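Side-chain contacts in glutamate--tRNA ligase (Methanothermobacter thermautotrophicus, PDB 3AII), which probably attaches glutamate to its tRNA in two steps, activating the amino acid with ATP and then passing it to the acceptor end: residues E180-R185 and E304-H309; Q220-M225 and A233-K238. All coordinates share one frame; numbering follows the deposited sequence. Where two conformers were deposited one is given.

Contact 1. Residues E180-R185 and E304-H309; sequences EKLIER and EYLYRH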
loop_
_atom_site.group_PDB
_atom_site.type_symbol
_atom_site.label_atom_id
_atom_site.label_comp_id
_atom_site.label_asym_id
_atom_site.label_seq_id
_atom_site.Cartn_x
_atom_site.Cartn_y
_atom_site.Cartn_z
ATOM N N GLU A 180 -36.804 3.521 -0.325
ATOM C CA GLU A 180 -38.271 3.530 -0.455
ATOM C C GLU A 180 -38.835 2.106 -0.407
ATOM O O GLU A 180 -39.846 1.851 0.241
ATOM C CB GLU A 180 -38.710 4.256 -1.733
ATOM C CG GLU A 180 -38.350 5.744 -1.738
ATOM C CD GLU A 180 -39.317 6.603 -2.543
ATOM O OE1 GLU A 180 -40.076 6.052 -3.373
ATOM O OE2 GLU A 180 -39.315 7.838 -2.338
ATOM N N LYS A 181 -38.160 1.170 -1.067
ATOM C CA LYS A 181 -38.626 -0.216 -1.054
ATOM C C LYS A 181 -38.521 -0.818 0.340
ATOM O O LYS A 181 -39.418 -1.550 0.780
ATOM C CB LYS A 181 -37.844 -1.067 -2.066
ATOM C CG LYS A 181 -38.296 -0.834 -3.512
ATOM C CD LYS A 181 -37.494 -1.674 -4.498
ATOM C CE LYS A 181 -37.915 -1.375 -5.938
ATOM N NZ LYS A 181 -37.102 -2.138 -6.920
ATOM N N LEU A 182 -37.434 -0.506 1.039
ATOM C CA LEU A 182 -37.220 -1.032 2.373
ATOM C C LEU A 182 -38.296 -0.504 3.324
ATOM O O LEU A 182 -38.810 -1.234 4.163
ATOM C CB LEU A 182 -35.828 -0.646 2.880
ATOM C CG LEU A 182 -35.405 -1.113 4.274
ATOM C CD1 LEU A 182 -35.423 -2.630 4.368
ATOM C CD2 LEU A 182 -34.020 -0.556 4.633
ATOM N N ILE A 183 -38.600 0.783 3.210
ATOM C CA ILE A 183 -39.694 1.392 3.964
ATOM C C ILE A 183 -41.056 0.763 3.633
ATOM O O ILE A 183 -41.856 0.500 4.535
ATOM C CB ILE A 183 -39.729 2.920 3.725
ATOM C CG1 ILE A 183 -38.498 3.589 4.343
ATOM C CG2 ILE A 183 -41.005 3.535 4.298
ATOM C CD1 ILE A 183 -38.398 5.089 4.009
ATOM N N GLU A 184 -41.317 0.502 2.355
ATOM C CA GLU A 184 -42.591 -0.121 1.984
ATOM C C GLU A 184 -42.721 -1.522 2.555
ATOM O O GLU A 184 -43.819 -1.958 2.932
ATOM C CB GLU A 184 -42.815 -0.157 0.466
ATOM C CG GLU A 184 -44.201 -0.763 0.163
ATOM C CD GLU A 184 -44.734 -0.499 -1.229
ATOM O OE1 GLU A 184 -43.988 0.040 -2.074
ATOM O OE2 GLU A 184 -45.920 -0.846 -1.467
ATOM N N ARG A 185 -41.601 -2.226 2.631
ATOM C CA ARG A 185 -41.581 -3.563 3.206
ATOM C C ARG A 185 -41.578 -3.548 4.731
ATOM O O ARG A 185 -41.506 -4.598 5.356
ATOM C CB ARG A 185 -40.357 -4.340 2.699
ATOM C CG ARG A 185 -40.460 -4.757 1.232
ATOM C CD ARG A 185 -39.352 -5.730 0.860
ATOM N NE ARG A 185 -39.730 -6.615 -0.234
ATOM C CZ ARG A 185 -39.833 -7.936 -0.126
ATOM N NH1 ARG A 185 -39.578 -8.532 1.030
ATOM N NH2 ARG A 185 -40.180 -8.664 -1.177
ATOM N N GLU A 304 -27.219 -8.252 7.482
ATOM C CA GLU A 304 -28.144 -9.381 7.442
ATOM C C GLU A 304 -29.617 -8.952 7.569
ATOM O O GLU A 304 -30.490 -9.510 6.907
ATOM C CB GLU A 304 -27.762 -10.419 8.503
ATOM C CG GLU A 304 -26.513 -11.211 8.144
ATOM C CD GLU A 304 -26.036 -12.124 9.261
ATOM O OE1 GLU A 304 -26.612 -12.081 10.372
ATOM O OE2 GLU A 304 -25.075 -12.886 9.023
ATOM N N TYR A 305 -29.888 -7.927 8.376
ATOM C CA TYR A 305 -31.254 -7.422 8.541
ATOM C C TYR A 305 -31.823 -6.813 7.270
ATOM O O TYR A 305 -33.012 -6.924 6.990
ATOM C CB TYR A 305 -31.322 -6.393 9.673
ATOM C CG TYR A 305 -31.194 -7.014 11.040
ATOM C CD1 TYR A 305 -29.965 -7.072 11.686
ATOM C CD2 TYR A 305 -32.301 -7.543 11.684
ATOM C CE1 TYR A 305 -29.843 -7.649 12.932
ATOM C CE2 TYR A 305 -32.186 -8.119 12.930
ATOM C CZ TYR A 305 -30.961 -8.171 13.546
ATOM O OH TYR A 305 -30.850 -8.745 14.787
ATOM N N LEU A 306 -30.954 -6.161 6.506
ATOM C CA LEU A 306 -31.351 -5.562 5.238
ATOM C C LEU A 306 -31.738 -6.630 4.240
ATOM O O LEU A 306 -32.793 -6.549 3.611
ATOM C CB LEU A 306 -30.197 -4.757 4.645
ATOM C CG LEU A 306 -29.896 -3.393 5.240
ATOM C CD1 LEU A 306 -28.662 -2.832 4.556
ATOM C CD2 LEU A 306 -31.077 -2.466 5.053
ATOM N N TYR A 307 -30.871 -7.635 4.097
ATOM C CA TYR A 307 -31.122 -8.748 3.185
ATOM C C TYR A 307 -32.437 -9.412 3.580
ATOM O O TYR A 307 -33.284 -9.681 2.746
ATOM C CB TYR A 307 -29.989 -9.776 3.239
ATOM C CG TYR A 307 -28.715 -9.382 2.513
ATOM C CD1 TYR A 307 -28.595 -9.570 1.139
ATOM C CD2 TYR A 307 -27.644 -8.838 3.205
ATOM C CE1 TYR A 307 -27.423 -9.230 0.470
ATOM C CE2 TYR A 307 -26.455 -8.480 2.538
ATOM C CZ TYR A 307 -26.368 -8.680 1.172
ATOM O OH TYR A 307 -25.211 -8.346 0.507
ATOM N N ARG A 308 -32.589 -9.653 4.874
ATOM C CA ARG A 308 -33.819 -10.211 5.435
ATOM C C ARG A 308 -35.065 -9.441 5.010
ATOM O O ARG A 308 -36.024 -10.001 4.442
ATOM C CB ARG A 308 -33.737 -10.187 6.963
ATOM C CG ARG A 308 -32.950 -11.312 7.591
ATOM C CD ARG A 308 -33.138 -11.273 9.098
ATOM N NE ARG A 308 -34.492 -10.853 9.456
ATOM C CZ ARG A 308 -34.915 -10.693 10.705
ATOM N NH1 ARG A 308 -36.159 -10.303 10.944
ATOM N NH2 ARG A 308 -34.092 -10.928 11.714
ATOM N N HIS A 309 -35.063 -8.145 5.303
ATOM C CA HIS A 309 -36.214 -7.300 5.039
ATOM C C HIS A 309 -36.559 -7.194 3.571
ATOM O O HIS A 309 -37.729 -7.090 3.221
ATOM C CB HIS A 309 -35.998 -5.893 5.605
ATOM C CG HIS A 309 -36.148 -5.812 7.087
ATOM N ND1 HIS A 309 -37.187 -6.421 7.760
ATOM C CD2 HIS A 309 -35.415 -5.170 8.026
ATOM C CE1 HIS A 309 -37.078 -6.169 9.052
ATOM N NE2 HIS A 309 -36.015 -5.409 9.239
HETATM O O HOH W 1 -39.713 -6.284 6.395
#
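Arg185 and His309 bring the two backbones nearest, their CA atoms 6.8 Å apart, where the last turn of helix 172-184 runs out beside the C-terminal part of helix 299-310. The polar half of the contact centres on the backbone carbonyl of His309 and a bridging water. The Arg185 chain, extended from CG to NE, lays CD alongside His309 O and brings its guanidinium to the same oxygen, which sits at the edge of the group, somewhat tilted from its plane. NH1 of Arg185 donates to His309 O over 3.2 Å, moderately bent (N-H...O 152°), and reaches it from outside the carbonyl plane, tilted by 32°. A water also links the two segments: it donates to Arg185 O at 2.7 Å and lies 2.9 Å from His309 ND1. The other ring nitrogen, NE2, is probably bonded to the carbonyl of Lys238, so the imidazole is held at both nitrogens and its rotation is likely to be fixed.

Leu182 supplies the apolar half. With CG anti to the backbone N (chi1 -180°), it brings both methyls to the partner helix: CD1 meets His309 CB at 3.5 Å, while CD2 touches Leu306 CD2 in one of the two conformers of Leu306, the leucine side chains then crossing at about a right angle. Arg185 lies at the solvent side, whereas both leucines are buried.

This is helix-to-helix packing within the class I catalytic domain, joining helix 172-184 to helix 299-310. Beyond it, Leu306 continues onto Phe276 and Ala279 of helix 274-284, Leu182 rests on Ala188 of strand 188-191, and Ile183 leans on Asn218 of helix 215-224.

Contact 2. Residues Q220-M225 and A233-K238; sequences QRWREM and AVVRVK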
loop_
_atom_site.group_PDB
_atom_site.type_symbol
_atom_site.label_atom_id
_atom_site.label_comp_id
_atom_site.label_asym_id
_atom_site.label_seq_id
_atom_site.Cartn_x
_atom_site.Cartn_y
_atom_site.Cartn_z
ATOM N N GLN A 220 -43.344 10.173 3.375
ATOM C CA GLN A 220 -43.405 11.627 3.434
ATOM C C GLN A 220 -42.196 12.205 4.191
ATOM O O GLN A 220 -41.590 13.176 3.745
ATOM C CB GLN A 220 -44.722 12.075 4.084
ATOM C CG GLN A 220 -44.777 13.555 4.421
ATOM C CD GLN A 220 -44.789 14.432 3.198
ATOM O OE1 GLN A 220 -45.271 14.034 2.135
ATOM N NE2 GLN A 220 -44.265 15.645 3.339
ATOM N N ARG A 221 -41.847 11.603 5.322
ATOM C CA ARG A 221 -40.685 12.061 6.083
ATOM C C ARG A 221 -39.409 11.869 5.276
ATOM O O ARG A 221 -38.491 12.690 5.338
ATOM C CB ARG A 221 -40.538 11.285 7.381
ATOM C CG ARG A 221 -41.607 11.585 8.436
ATOM C CD ARG A 221 -41.137 11.016 9.761
ATOM N NE ARG A 221 -41.957 11.432 10.897
ATOM C CZ ARG A 221 -41.621 11.213 12.163
ATOM N NH1 ARG A 221 -40.482 10.593 12.441
ATOM N NH2 ARG A 221 -42.413 11.620 13.149
ATOM N N TRP A 222 -39.357 10.765 4.539
ATOM C CA TRP A 222 -38.201 10.456 3.696
ATOM C C TRP A 222 -38.022 11.555 2.665
ATOM O O TRP A 222 -36.922 12.091 2.495
ATOM C CB TRP A 222 -38.370 9.077 3.028
ATOM C CG TRP A 222 -37.471 8.809 1.837
ATOM C CD1 TRP A 222 -37.865 8.584 0.544
ATOM C CD2 TRP A 222 -36.043 8.750 1.834
ATOM N NE1 TRP A 222 -36.779 8.383 -0.259
ATOM C CE2 TRP A 222 -35.640 8.479 0.501
ATOM C CE3 TRP A 222 -35.063 8.895 2.822
ATOM C CZ2 TRP A 222 -34.306 8.340 0.134
ATOM C CZ3 TRP A 222 -33.728 8.768 2.456
ATOM C CH2 TRP A 222 -33.361 8.495 1.124
ATOM N N ARG A 223 -39.111 11.928 1.998
ATOM C CA ARG A 223 -39.022 12.931 0.947
ATOM C C ARG A 223 -38.627 14.275 1.537
ATOM O O ARG A 223 -37.905 15.064 0.916
ATOM C CB ARG A 223 -40.349 13.009 0.178
ATOM C CG ARG A 223 -40.548 11.792 -0.712
ATOM C CD ARG A 223 -41.773 11.919 -1.617
ATOM N NE ARG A 223 -41.782 10.851 -2.617
ATOM C CZ ARG A 223 -42.806 10.036 -2.842
ATOM N NH1 ARG A 223 -43.929 10.164 -2.147
ATOM N NH2 ARG A 223 -42.709 9.095 -3.772
ATOM N N GLU A 224 -39.038 14.505 2.776
ATOM C CA GLU A 224 -38.717 15.758 3.440
ATOM C C GLU A 224 -37.233 15.882 3.760
ATOM O O GLU A 224 -36.697 16.991 3.797
ATOM C CB GLU A 224 -39.524 15.900 4.724
ATOM C CG GLU A 224 -41.010 16.062 4.491
ATOM C CD GLU A 224 -41.778 16.078 5.794
ATOM O OE1 GLU A 224 -43.023 16.048 5.747
ATOM O OE2 GLU A 224 -41.122 16.113 6.860
ATOM N N MET A 225 -36.566 14.750 3.977
ATOM C CA MET A 225 -35.138 14.773 4.311
ATOM C C MET A 225 -34.316 15.525 3.278
ATOM O O MET A 225 -33.273 16.078 3.589
ATOM C CB MET A 225 -34.587 13.356 4.489
ATOM C CG MET A 225 -35.036 12.691 5.779
ATOM S SD MET A 225 -34.388 11.012 6.002
ATOM C CE MET A 225 -32.625 11.307 6.066
ATOM N N ALA A 233 -32.298 14.424 10.742
ATOM C CA ALA A 233 -33.141 13.239 10.628
ATOM C C ALA A 233 -32.298 12.148 9.985
ATOM O O ALA A 233 -31.391 12.441 9.217
ATOM C CB ALA A 233 -34.371 13.535 9.770
ATOM N N VAL A 234 -32.602 10.898 10.312
ATOM C CA VAL A 234 -31.913 9.761 9.705
ATOM C C VAL A 234 -32.935 8.695 9.320
ATOM O O VAL A 234 -34.061 8.675 9.837
ATOM C CB VAL A 234 -30.867 9.155 10.660
ATOM C CG1 VAL A 234 -29.709 10.134 10.849
ATOM C CG2 VAL A 234 -31.511 8.795 11.997
ATOM N N VAL A 235 -32.566 7.834 8.380
ATOM C CA VAL A 235 -33.294 6.590 8.184
ATOM C C VAL A 235 -32.619 5.499 9.007
ATOM O O VAL A 235 -31.387 5.359 8.973
ATOM C CB VAL A 235 -33.324 6.167 6.688
ATOM C CG1 VAL A 235 -34.099 4.858 6.509
ATOM C CG2 VAL A 235 -33.961 7.246 5.833
ATOM N N ARG A 236 -33.424 4.751 9.757
ATOM C CA ARG A 236 -32.936 3.634 10.566
ATOM C C ARG A 236 -33.518 2.322 10.074
ATOM O O ARG A 236 -34.691 2.250 9.735
ATOM C CB ARG A 236 -33.321 3.841 12.035
ATOM C CG ARG A 236 -32.596 5.014 12.667
ATOM C CD ARG A 236 -32.986 5.188 14.133
ATOM N NE ARG A 236 -32.188 6.260 14.736
ATOM C CZ ARG A 236 -30.925 6.121 15.126
ATOM N NH1 ARG A 236 -30.303 4.958 15.001
ATOM N NH2 ARG A 236 -30.278 7.149 15.656
ATOM N N VAL A 237 -32.678 1.297 10.011
ATOM C CA VAL A 237 -33.138 -0.025 9.624
ATOM C C VAL A 237 -33.762 -0.665 10.857
ATOM O O VAL A 237 -33.178 -0.620 11.931
ATOM C CB VAL A 237 -31.965 -0.877 9.150
ATOM C CG1 VAL A 237 -32.430 -2.284 8.792
ATOM C CG2 VAL A 237 -31.281 -0.206 7.951
ATOM N N LYS A 238 -34.938 -1.265 10.717
ATOM C CA LYS A 238 -35.526 -1.945 11.863
ATOM C C LYS A 238 -34.797 -3.261 12.073
ATOM O O LYS A 238 -34.786 -4.111 11.188
ATOM C CB LYS A 238 -37.024 -2.188 11.644
ATOM C CG LYS A 238 -37.850 -0.908 11.543
ATOM C CD LYS A 238 -39.354 -1.191 11.450
ATOM C CE LYS A 238 -40.126 0.114 11.292
ATOM N NZ LYS A 238 -41.624 -0.053 11.329
#
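Met225 and Trp222, one helical turn apart, present the bumps that helix 215-224 and its end set against strand 234-237. Met225 points toward the strand and runs straight out to its sulfur, then bends at the last torsion (chi3 62°), which turns the methyl onto the backbone. CE settles there against Ala233 O at 3.6 Å and Val234 CA at 4.0 Å. Farther back along the same chain, CG faces the small Ala233 CB at 4.1 Å.

Val235 supplies the strand's bump. Its CG2, set anti to the carbonyl carbon, sits in the notch formed by Met225 SD and the indole. SD of Met225 lies 3.8 Å from Val235 CG2. On the six-membered ring, Trp222 CE3 comes within 3.6 Å of Val235 CG2, with CZ3 scarcely farther. The valine approaches the ring obliquely, and the Met225 side chain crosses that of Val235 at about a right angle. Trp222 is backed by Phe226, edge-to-face, and by Ile183 of helix 172-184, while Met254 on the adjacent strand touches both Trp222 and Val235. An alanine in place of Met225 would probably leave a gap over Ala233 and Val234 and deprive Val235 CG2 of its sulfur neighbour.

The helix thus covers one face of the small antiparallel sheet, in which Val234 pairs with Cys191, one of the four cysteines that bind zinc. Across the contact no hydrogen bond forms: between these two segments the joint is made by van der Waals packing of methyls, sulfur and an indole, its strength resting on shape, while Arg221 adds a hydrogen bond to Val190 O on the neighbouring strand.

Overall arrangement
Both contacts belong to the same outlying part of the catalytic domain, their centres about 13 Å apart. Contact 2 is buried, without hydrogen bonds across it, and largely apolar, seating a helix on a sheet. Contact 1 is partly buried and mixed, joining two helices through leucines on the inside and an arginine, a carbonyl and a water toward solvent. They share no secondary-structure element, yet they touch directly: besides the probable histidine-to-strand-end bond, Leu306, in one of its conformers, packs on Val237, and Glu180 lies against Trp222. Helix 172-184 and strand 234-237 thus link the zinc-side core of contact 2 to helix 299-310.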